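Local coordinates for putative N-acetylneuraminate lyase ([Ruminococcus] gnavus ATCC 29149, PDB 6RB7), which is a putative lyase of the dihydrodipicolinate synthetase family, built as a parallel beta/alpha barrel and assembled from four chains, at residues A[41-46]-A[242-247]; A[94-99]-A[126-131]; A[219-224]-A[238-243]. All coordinates share one frame; numbering follows the deposited sequence.

Following the chain from the N terminus, the first strand of the barrel, 41-43, opens contact 1, which closes only when the chain returns after 195 residues as the loop 242-247 behind the eighth strand. Contact 2 falls wholly within that long excursion: it pairs helix 89-103 with helix 118-130, neighbours in the outer layer, and reaches contact 1 where F45 packs on V95 and V99. Contact 3 comes later, in series with contact 2, and joins strands 219-222 and 238-241 across a short helical connection. Contacts 1 and 3 share G242 and T243; backbone bonds from I42 to A239 and from A44 to G241 join the first strand to the eighth and close the barrel.

Contact 1. Residues A[41-46]-A[242-247]; sequences VIPAFY and GTYGAM
Y244 packs on V41 and P43, while Y46 grips G242 through its hydroxyl. The dense part lies at the 41-43 end. There Y244 is set against the strand, with CD2 3.7 Å from V41 CG1 and equally close to P43 CA; Y244 CB meets the proline ring, 3.8 Å from P43 CB. The CG of Y244 stands anti to its own carbonyl carbon (chi1 -62°), which brings CD2 against V41 CG1 and P43 CA, the side chain crossing that of P43 at about a right angle. Further on, A44 CB rests at 4.0 Å on G242 CA.

The contact lies at the closing seam of a beta/alpha barrel of the dihydrodipicolinate synthetase family: strand 41-43 is the first and 238-241 the last, and I42 and A44 are bonded by their backbones to A239 and G241.

Beyond A44 the packing gives way to polar bridging. Y46 OH donates to G242 O at 2.8 Å, the oxygen lying at the ring edge and the donor tilted 35° from the carbonyl plane. G245 CA lies 3.8 Å from Y46 CE2, where the absence of a side chain allows the close approach. A water bridges the two segments, giving a hydrogen bond to A44 O at 2.8 Å and accepting one from G245 N, while G242 itself is partly exposed and borders a bound 2-amino-2-hydroxymethyl-propane-1,3-diol (Tris) molecule.

Contact 2. Residues A[94-99]-A[126-131]; sequences IVLENV and RHAEGL
H127 and E97 reach across from two nearly parallel helices and meet through NE2 and OE2, at the outer margin of a small apolar contact. The segment axes run 10.6 Å apart at an angle of 10°, a spacing wide enough that side chains, not backbones, do the joining. The imidazole leaves helix 118-130 with CG anti to the backbone N (chi1 173°), which carries NE2 toward helix 89-103. E97 takes another course: its CG is anti to the carbonyl carbon, the chain beyond is extended, and the side chain crosses that of H127 at about a right angle. NE2 of H127 then donates to OE2 of E97 at 2.8 Å in an almost straight bond. The acceptor lies near the imidazole plane but is approached on its anti side and from 25° out of the carboxylate plane, the carboxylate and ring planes being turned well away from each other.

Inward from this pair, L96 stretches toward the other helix. Its CD2 lies 3.8 Å from A128 CB, while its CG touches L131 CD1 at 3.9 Å as the two leucines slide past each other in opposite directions. L131 CD1 also sits 3.9 Å from E97 CG, so the methylene part of the glutamate shares the apolar patch. Beneath, L96 and A128 both rest on A111 of strand 108-112, as outer helices of a beta/alpha barrel pack on its strands.

Chemically, the contact is graded, from leucine and alanine against the sheet to a His-carboxylate hydrogen bond at the partly exposed edge, where the carboxylate would be expected to favour a protonated imidazole.

Contact 3. Residues A[219-224]-A[238-243]; sequences IIFNGP and GAIGGT
The F221 ring has I240 CD1 over one face, a CH-pi contact 3.9 Å from the ring centroid and 21° off the normal, with the methyl offset toward the CG-CD2 side of the rim. At the edge, near the ring plane, stands the backbone N of A239. G238 CA comes within 3.7 Å of F221 CD2 obliquely, an approach possible because G238 has no side chain on this face of the sheet. F221 CG lies anti to its carbonyl carbon (chi1 -54°), which brings the ring beside G238 and against I240.

The backbones form a parallel ladder in which F221 pairs with G238 and N222 with A239. G238 N donates to I220 O at 3.3 Å, N222 N to G238 O at 2.9 Å, and I240 N to N222 O at 3.1 Å. The side-chain amide of N222 reaches forward within its own segment, ND2 giving a hydrogen bond to P224 O at 2.9 Å, and a water links G223 O with G242 N past the last strand pairing.

Together with helix 228-234 these strands form a beta-alpha-beta crossover of the barrel: strand 194-199 bonds the far edge of 219-222, helix 204-214 covers I220 and N222, and strand 41-43 lies on the other side of 238-241 in the sheet.

Contact 1. Residues A[41-46]-A[242-247]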
loop_
_atom_site.group_PDB
_atom_site.type_symbol
_atom_site.label_atom_id
_atom_site.label_comp_id
_atom_site.label_asym_id
_atom_site.label_seq_id
_atom_site.Cartn_x
_atom_site.Cartn_y
_atom_site.Cartn_z
ATOM N N VAL A 41 8.031 -17.587 26.335
ATOM C CA VAL A 41 7.311 -16.293 26.351
ATOM C C VAL A 41 8.292 -15.226 26.851
ATOM O O VAL A 41 8.795 -15.306 27.972
ATOM C CB VAL A 41 6.095 -16.415 27.264
ATOM C CG1 VAL A 41 5.462 -15.065 27.548
ATOM C CG2 VAL A 41 5.094 -17.426 26.700
ATOM N N ILE A 42 8.594 -14.261 25.981
ATOM C CA ILE A 42 9.524 -13.140 26.259
ATOM C C ILE A 42 8.753 -11.840 26.084
ATOM O O ILE A 42 8.651 -11.269 24.983
ATOM C CB ILE A 42 10.784 -13.223 25.386
ATOM C CG1 ILE A 42 11.548 -14.522 25.656
ATOM C CG2 ILE A 42 11.659 -11.986 25.588
ATOM C CD1 ILE A 42 12.807 -14.692 24.833
ATOM N N PRO A 43 8.102 -11.330 27.142
ATOM C CA PRO A 43 7.444 -10.042 27.029
ATOM C C PRO A 43 8.361 -8.894 26.641
ATOM O O PRO A 43 9.501 -8.827 27.086
ATOM C CB PRO A 43 6.938 -9.779 28.456
ATOM C CG PRO A 43 6.823 -11.162 29.074
ATOM C CD PRO A 43 8.010 -11.908 28.500
ATOM N N ALA A 44 7.855 -7.965 25.836
ATOM C CA ALA A 44 8.471 -6.637 25.693
ATOM C C ALA A 44 8.387 -5.913 27.026
ATOM O O ALA A 44 7.338 -5.861 27.669
ATOM C CB ALA A 44 7.808 -5.844 24.611
ATOM N N PHE A 45 9.509 -5.390 27.450
ATOM C CA PHE A 45 9.648 -4.602 28.678
ATOM C C PHE A 45 9.159 -3.186 28.432
ATOM O O PHE A 45 9.553 -2.547 27.439
ATOM C CB PHE A 45 11.108 -4.608 29.086
ATOM C CG PHE A 45 11.364 -4.199 30.521
ATOM C CD1 PHE A 45 11.291 -5.148 31.522
ATOM C CD2 PHE A 45 11.707 -2.899 30.830
ATOM C CE1 PHE A 45 11.527 -4.776 32.830
ATOM C CE2 PHE A 45 11.938 -2.527 32.141
ATOM C CZ PHE A 45 11.843 -3.477 33.151
ATOM N N TYR A 46 8.290 -2.670 29.288
ATOM C CA TYR A 46 7.730 -1.313 29.104
ATOM C C TYR A 46 8.703 -0.241 29.601
ATOM O O TYR A 46 9.590 -0.494 30.446
ATOM C CB TYR A 46 6.385 -1.189 29.827
ATOM C CG TYR A 46 5.394 -2.247 29.431
ATOM C CD1 TYR A 46 5.122 -2.485 28.093
ATOM C CD2 TYR A 46 4.799 -3.084 30.365
ATOM C CE1 TYR A 46 4.238 -3.479 27.710
ATOM C CE2 TYR A 46 3.894 -4.051 29.998
ATOM C CZ TYR A 46 3.625 -4.276 28.658
ATOM O OH TYR A 46 2.712 -5.241 28.276
ATOM N N GLY A 242 4.216 -7.155 22.875
ATOM C CA GLY A 242 3.932 -5.918 23.607
ATOM C C GLY A 242 2.812 -6.046 24.610
ATOM O O GLY A 242 2.753 -5.213 25.515
ATOM N N THR A 243 1.890 -7.018 24.466
ATOM C CA THR A 243 0.732 -7.089 25.396
ATOM C C THR A 243 1.005 -8.125 26.479
ATOM O O THR A 243 0.219 -8.216 27.413
ATOM C CB THR A 243 -0.581 -7.416 24.699
ATOM O OG1 THR A 243 -0.549 -8.751 24.189
ATOM C CG2 THR A 243 -0.907 -6.437 23.611
ATOM N N TYR A 244 2.108 -8.869 26.397
ATOM C CA TYR A 244 2.311 -10.000 27.326
ATOM C C TYR A 244 2.389 -9.478 28.758
ATOM O O TYR A 244 1.919 -10.171 29.703
ATOM C CB TYR A 244 3.587 -10.791 27.033
ATOM C CG TYR A 244 3.707 -11.469 25.707
ATOM C CD1 TYR A 244 2.700 -11.508 24.754
ATOM C CD2 TYR A 244 4.894 -12.126 25.439
ATOM C CE1 TYR A 244 2.913 -12.132 23.531
ATOM C CE2 TYR A 244 5.098 -12.774 24.247
ATOM C CZ TYR A 244 4.116 -12.750 23.277
ATOM O OH TYR A 244 4.349 -13.324 22.036
ATOM N N GLY A 245 3.004 -8.329 28.973
ATOM C CA GLY A 245 3.190 -7.801 30.340
ATOM C C GLY A 245 1.892 -7.470 31.039
ATOM O O GLY A 245 1.895 -7.439 32.260
ATOM N N ALA A 246 0.805 -7.270 30.307
ATOM C CA ALA A 246 -0.531 -7.042 30.917
ATOM C C ALA A 246 -1.077 -8.333 31.534
ATOM O O ALA A 246 -1.987 -8.263 32.356
ATOM C CB ALA A 246 -1.493 -6.538 29.879
ATOM N N MET A 247 -0.660 -9.497 31.037
ATOM C CA MET A 247 -1.343 -10.786 31.336
ATOM C C MET A 247 -0.413 -11.956 31.082
ATOM O O MET A 247 -0.721 -12.873 30.325
ATOM C CB MET A 247 -2.636 -10.898 30.528
ATOM C CG MET A 247 -2.437 -10.723 29.063
ATOM S SD MET A 247 -4.009 -10.191 28.321
ATOM C CE MET A 247 -3.607 -9.876 26.605
HETATM O O HOH W 1 4.878 -7.141 27.158
#

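Contact 2. Residues A[94-99]-A[126-131]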
loop_
_atom_site.group_PDB
_atom_site.type_symbol
_atom_site.label_atom_id
_atom_site.label_comp_id
_atom_site.label_asym_id
_atom_site.label_seq_id
_atom_site.Cartn_x
_atom_site.Cartn_y
_atom_site.Cartn_z
ATOM N N ILE A 94 20.212 3.424 31.076
ATOM C CA ILE A 94 19.659 3.381 32.451
ATOM C C ILE A 94 18.643 2.233 32.557
ATOM O O ILE A 94 18.690 1.455 33.520
ATOM C CB ILE A 94 19.096 4.738 32.857
ATOM C CG1 ILE A 94 20.265 5.744 32.966
ATOM C CG2 ILE A 94 18.310 4.607 34.160
ATOM C CD1 ILE A 94 19.823 7.154 33.074
ATOM N N VAL A 95 17.773 2.073 31.558
ATOM C CA VAL A 95 16.805 0.967 31.624
ATOM C C VAL A 95 17.555 -0.363 31.730
ATOM O O VAL A 95 17.245 -1.187 32.609
ATOM C CB VAL A 95 15.849 0.980 30.409
ATOM C CG1 VAL A 95 15.043 -0.283 30.346
ATOM C CG2 VAL A 95 14.964 2.222 30.426
ATOM N N LEU A 96 18.493 -0.616 30.819
ATOM C CA LEU A 96 19.115 -1.950 30.751
ATOM C C LEU A 96 19.960 -2.201 32.027
ATOM O O LEU A 96 19.921 -3.315 32.533
ATOM C CB LEU A 96 19.937 -2.103 29.485
ATOM C CG LEU A 96 20.548 -3.479 29.297
ATOM C CD1 LEU A 96 19.449 -4.558 29.133
ATOM C CD2 LEU A 96 21.456 -3.469 28.082
ATOM N N GLU A 97 20.649 -1.185 32.510
ATOM C CA GLU A 97 21.431 -1.334 33.763
ATOM C C GLU A 97 20.520 -1.782 34.896
ATOM O O GLU A 97 20.923 -2.661 35.659
ATOM C CB GLU A 97 22.128 -0.015 34.084
ATOM C CG GLU A 97 23.279 0.241 33.166
ATOM C CD GLU A 97 23.853 1.652 33.216
ATOM O OE1 GLU A 97 23.374 2.467 34.019
ATOM O OE2 GLU A 97 24.749 1.956 32.401
ATOM N N ASN A 98 19.339 -1.189 35.024
ATOM C CA ASN A 98 18.404 -1.502 36.126
ATOM C C ASN A 98 17.738 -2.856 35.921
ATOM O O ASN A 98 17.496 -3.541 36.905
ATOM C CB ASN A 98 17.475 -0.336 36.365
ATOM C CG ASN A 98 18.214 0.776 37.101
ATOM O OD1 ASN A 98 18.455 0.639 38.310
ATOM N ND2 ASN A 98 18.620 1.824 36.382
ATOM N N VAL A 99 17.499 -3.290 34.691
ATOM C CA VAL A 99 17.050 -4.687 34.462
ATOM C C VAL A 99 18.115 -5.655 34.961
ATOM O O VAL A 99 17.818 -6.611 35.702
ATOM C CB VAL A 99 16.721 -4.918 32.968
ATOM C CG1 VAL A 99 16.496 -6.411 32.716
ATOM C CG2 VAL A 99 15.520 -4.066 32.574
ATOM N N ARG A 126 27.534 -2.053 22.319
ATOM C CA ARG A 126 28.756 -2.231 23.141
ATOM C C ARG A 126 28.355 -2.221 24.608
ATOM O O ARG A 126 28.855 -3.080 25.372
ATOM C CB ARG A 126 29.744 -1.108 22.821
ATOM C CG ARG A 126 31.073 -1.193 23.551
ATOM C CD ARG A 126 31.916 -0.005 23.050
ATOM N NE ARG A 126 32.225 -0.172 21.610
ATOM C CZ ARG A 126 31.701 0.508 20.565
ATOM N NH1 ARG A 126 30.830 1.492 20.735
ATOM N NH2 ARG A 126 32.054 0.186 19.328
ATOM N N HIS A 127 27.475 -1.296 25.004
ATOM C CA HIS A 127 27.010 -1.192 26.400
ATOM C C HIS A 127 26.309 -2.492 26.807
ATOM O O HIS A 127 26.550 -3.002 27.930
ATOM C CB HIS A 127 26.164 0.058 26.564
ATOM C CG HIS A 127 25.514 0.176 27.888
ATOM N ND1 HIS A 127 24.238 -0.315 28.119
ATOM C CD2 HIS A 127 25.934 0.760 29.031
ATOM C CE1 HIS A 127 23.911 -0.012 29.361
ATOM N NE2 HIS A 127 24.928 0.650 29.949
ATOM N N ALA A 128 25.445 -3.025 25.934
ATOM C CA ALA A 128 24.688 -4.251 26.224
ATOM C C ALA A 128 25.628 -5.446 26.382
ATOM O O ALA A 128 25.441 -6.255 27.316
ATOM C CB ALA A 128 23.614 -4.471 25.159
ATOM N N GLU A 129 26.615 -5.586 25.509
ATOM C CA GLU A 129 27.581 -6.693 25.616
ATOM C C GLU A 129 28.359 -6.521 26.938
ATOM O O GLU A 129 28.627 -7.528 27.633
ATOM C CB GLU A 129 28.490 -6.759 24.414
ATOM C CG GLU A 129 29.497 -7.873 24.572
ATOM C CD GLU A 129 30.223 -8.273 23.304
ATOM O OE1 GLU A 129 29.615 -8.876 22.423
ATOM O OE2 GLU A 129 31.412 -7.995 23.232
ATOM N N GLY A 130 28.659 -5.308 27.315
ATOM C CA GLY A 130 29.363 -5.032 28.587
ATOM C C GLY A 130 28.579 -5.519 29.790
ATOM O O GLY A 130 29.201 -5.870 30.825
ATOM N N LEU A 131 27.249 -5.551 29.712
ATOM C CA LEU A 131 26.384 -6.030 30.815
ATOM C C LEU A 131 26.073 -7.520 30.697
ATOM O O LEU A 131 25.340 -8.014 31.562
ATOM C CB LEU A 131 25.084 -5.211 30.804
ATOM C CG LEU A 131 25.251 -3.755 31.230
ATOM C CD1 LEU A 131 23.906 -3.062 31.159
ATOM C CD2 LEU A 131 25.785 -3.661 32.660
#

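Contact 3. Residues A[219-224]-A[238-243]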
loop_
_atom_site.group_PDB
_atom_site.type_symbol
_atom_site.label_atom_id
_atom_site.label_comp_id
_atom_site.label_asym_id
_atom_site.label_seq_id
_atom_site.Cartn_x
_atom_site.Cartn_y
_atom_site.Cartn_z
ATOM N N ILE A 219 16.131 -19.341 15.325
ATOM C CA ILE A 219 14.818 -19.221 15.985
ATOM C C ILE A 219 14.063 -18.049 15.377
ATOM O O ILE A 219 14.631 -16.968 15.135
ATOM C CB ILE A 219 14.934 -19.088 17.516
ATOM C CG1 ILE A 219 13.557 -19.081 18.154
ATOM C CG2 ILE A 219 15.745 -17.869 17.928
ATOM C CD1 ILE A 219 13.583 -19.299 19.644
ATOM N N ILE A 220 12.779 -18.290 15.121
ATOM C CA ILE A 220 11.844 -17.216 14.741
ATOM C C ILE A 220 10.942 -16.933 15.942
ATOM O O ILE A 220 10.420 -17.890 16.559
ATOM C CB ILE A 220 11.015 -17.548 13.490
ATOM C CG1 ILE A 220 11.875 -18.170 12.386
ATOM C CG2 ILE A 220 10.281 -16.300 13.054
ATOM C CD1 ILE A 220 13.053 -17.322 11.933
ATOM N N PHE A 221 10.833 -15.677 16.304
ATOM C CA PHE A 221 9.931 -15.252 17.380
ATOM C C PHE A 221 8.633 -14.708 16.789
ATOM O O PHE A 221 8.672 -13.884 15.857
ATOM C CB PHE A 221 10.508 -14.173 18.266
ATOM C CG PHE A 221 11.857 -14.456 18.880
ATOM C CD1 PHE A 221 13.015 -14.264 18.155
ATOM C CD2 PHE A 221 11.956 -14.961 20.177
ATOM C CE1 PHE A 221 14.252 -14.462 18.740
ATOM C CE2 PHE A 221 13.192 -15.217 20.729
ATOM C CZ PHE A 221 14.327 -14.976 20.012
ATOM N N ASN A 222 7.497 -15.180 17.275
ATOM C CA ASN A 222 6.205 -14.611 16.838
ATOM C C ASN A 222 6.045 -13.210 17.451
ATOM O O ASN A 222 6.033 -13.084 18.707
ATOM C CB ASN A 222 5.055 -15.491 17.289
ATOM C CG ASN A 222 3.729 -14.953 16.790
ATOM O OD1 ASN A 222 3.357 -15.275 15.685
ATOM N ND2 ASN A 222 3.053 -14.109 17.587
ATOM N N GLY A 223 5.839 -12.211 16.622
ATOM C CA GLY A 223 5.620 -10.813 17.020
ATOM C C GLY A 223 4.165 -10.418 17.184
ATOM O O GLY A 223 3.869 -9.639 18.083
ATOM N N PRO A 224 3.227 -10.758 16.273
ATOM C CA PRO A 224 1.820 -10.313 16.400
ATOM C C PRO A 224 1.098 -11.124 17.482
ATOM O O PRO A 224 0.801 -12.323 17.285
ATOM C CB PRO A 224 1.209 -10.562 15.019
ATOM C CG PRO A 224 2.422 -10.625 14.098
ATOM C CD PRO A 224 3.453 -11.353 14.958
ATOM N N GLY A 238 9.874 -19.120 19.534
ATOM C CA GLY A 238 9.849 -18.020 20.514
ATOM C C GLY A 238 8.697 -17.078 20.254
ATOM O O GLY A 238 7.997 -17.204 19.254
ATOM N N ALA A 239 8.491 -16.177 21.184
ATOM C CA ALA A 239 7.357 -15.256 21.167
ATOM C C ALA A 239 7.734 -14.001 21.932
ATOM O O ALA A 239 8.091 -14.121 23.124
ATOM C CB ALA A 239 6.155 -15.922 21.738
ATOM N N ILE A 240 7.714 -12.852 21.254
ATOM C CA ILE A 240 8.030 -11.531 21.853
ATOM C C ILE A 240 6.803 -10.664 21.616
ATOM O O ILE A 240 6.445 -10.445 20.435
ATOM C CB ILE A 240 9.303 -10.906 21.290
ATOM C CG1 ILE A 240 10.523 -11.763 21.600
ATOM C CG2 ILE A 240 9.452 -9.484 21.792
ATOM C CD1 ILE A 240 11.811 -11.364 20.856
ATOM N N GLY A 241 6.228 -10.097 22.659
ATOM C CA GLY A 241 4.957 -9.404 22.490
ATOM C C GLY A 241 4.805 -8.200 23.411
ATOM O O GLY A 241 5.193 -8.266 24.585
ATOM N N GLY A 242 4.216 -7.155 22.875
ATOM C CA GLY A 242 3.932 -5.918 23.607
ATOM C C GLY A 242 2.812 -6.046 24.610
ATOM O O GLY A 242 2.753 -5.213 25.515
ATOM N N THR A 243 1.890 -7.018 24.466
ATOM C CA THR A 243 0.732 -7.089 25.396
ATOM C C THR A 243 1.005 -8.125 26.479
ATOM O O THR A 243 0.219 -8.216 27.413
ATOM C CB THR A 243 -0.581 -7.416 24.699
ATOM O OG1 THR A 243 -0.549 -8.751 24.189
ATOM C CG2 THR A 243 -0.907 -6.437 23.611
HETATM O O HOH W 2 3.786 -7.308 20.006
#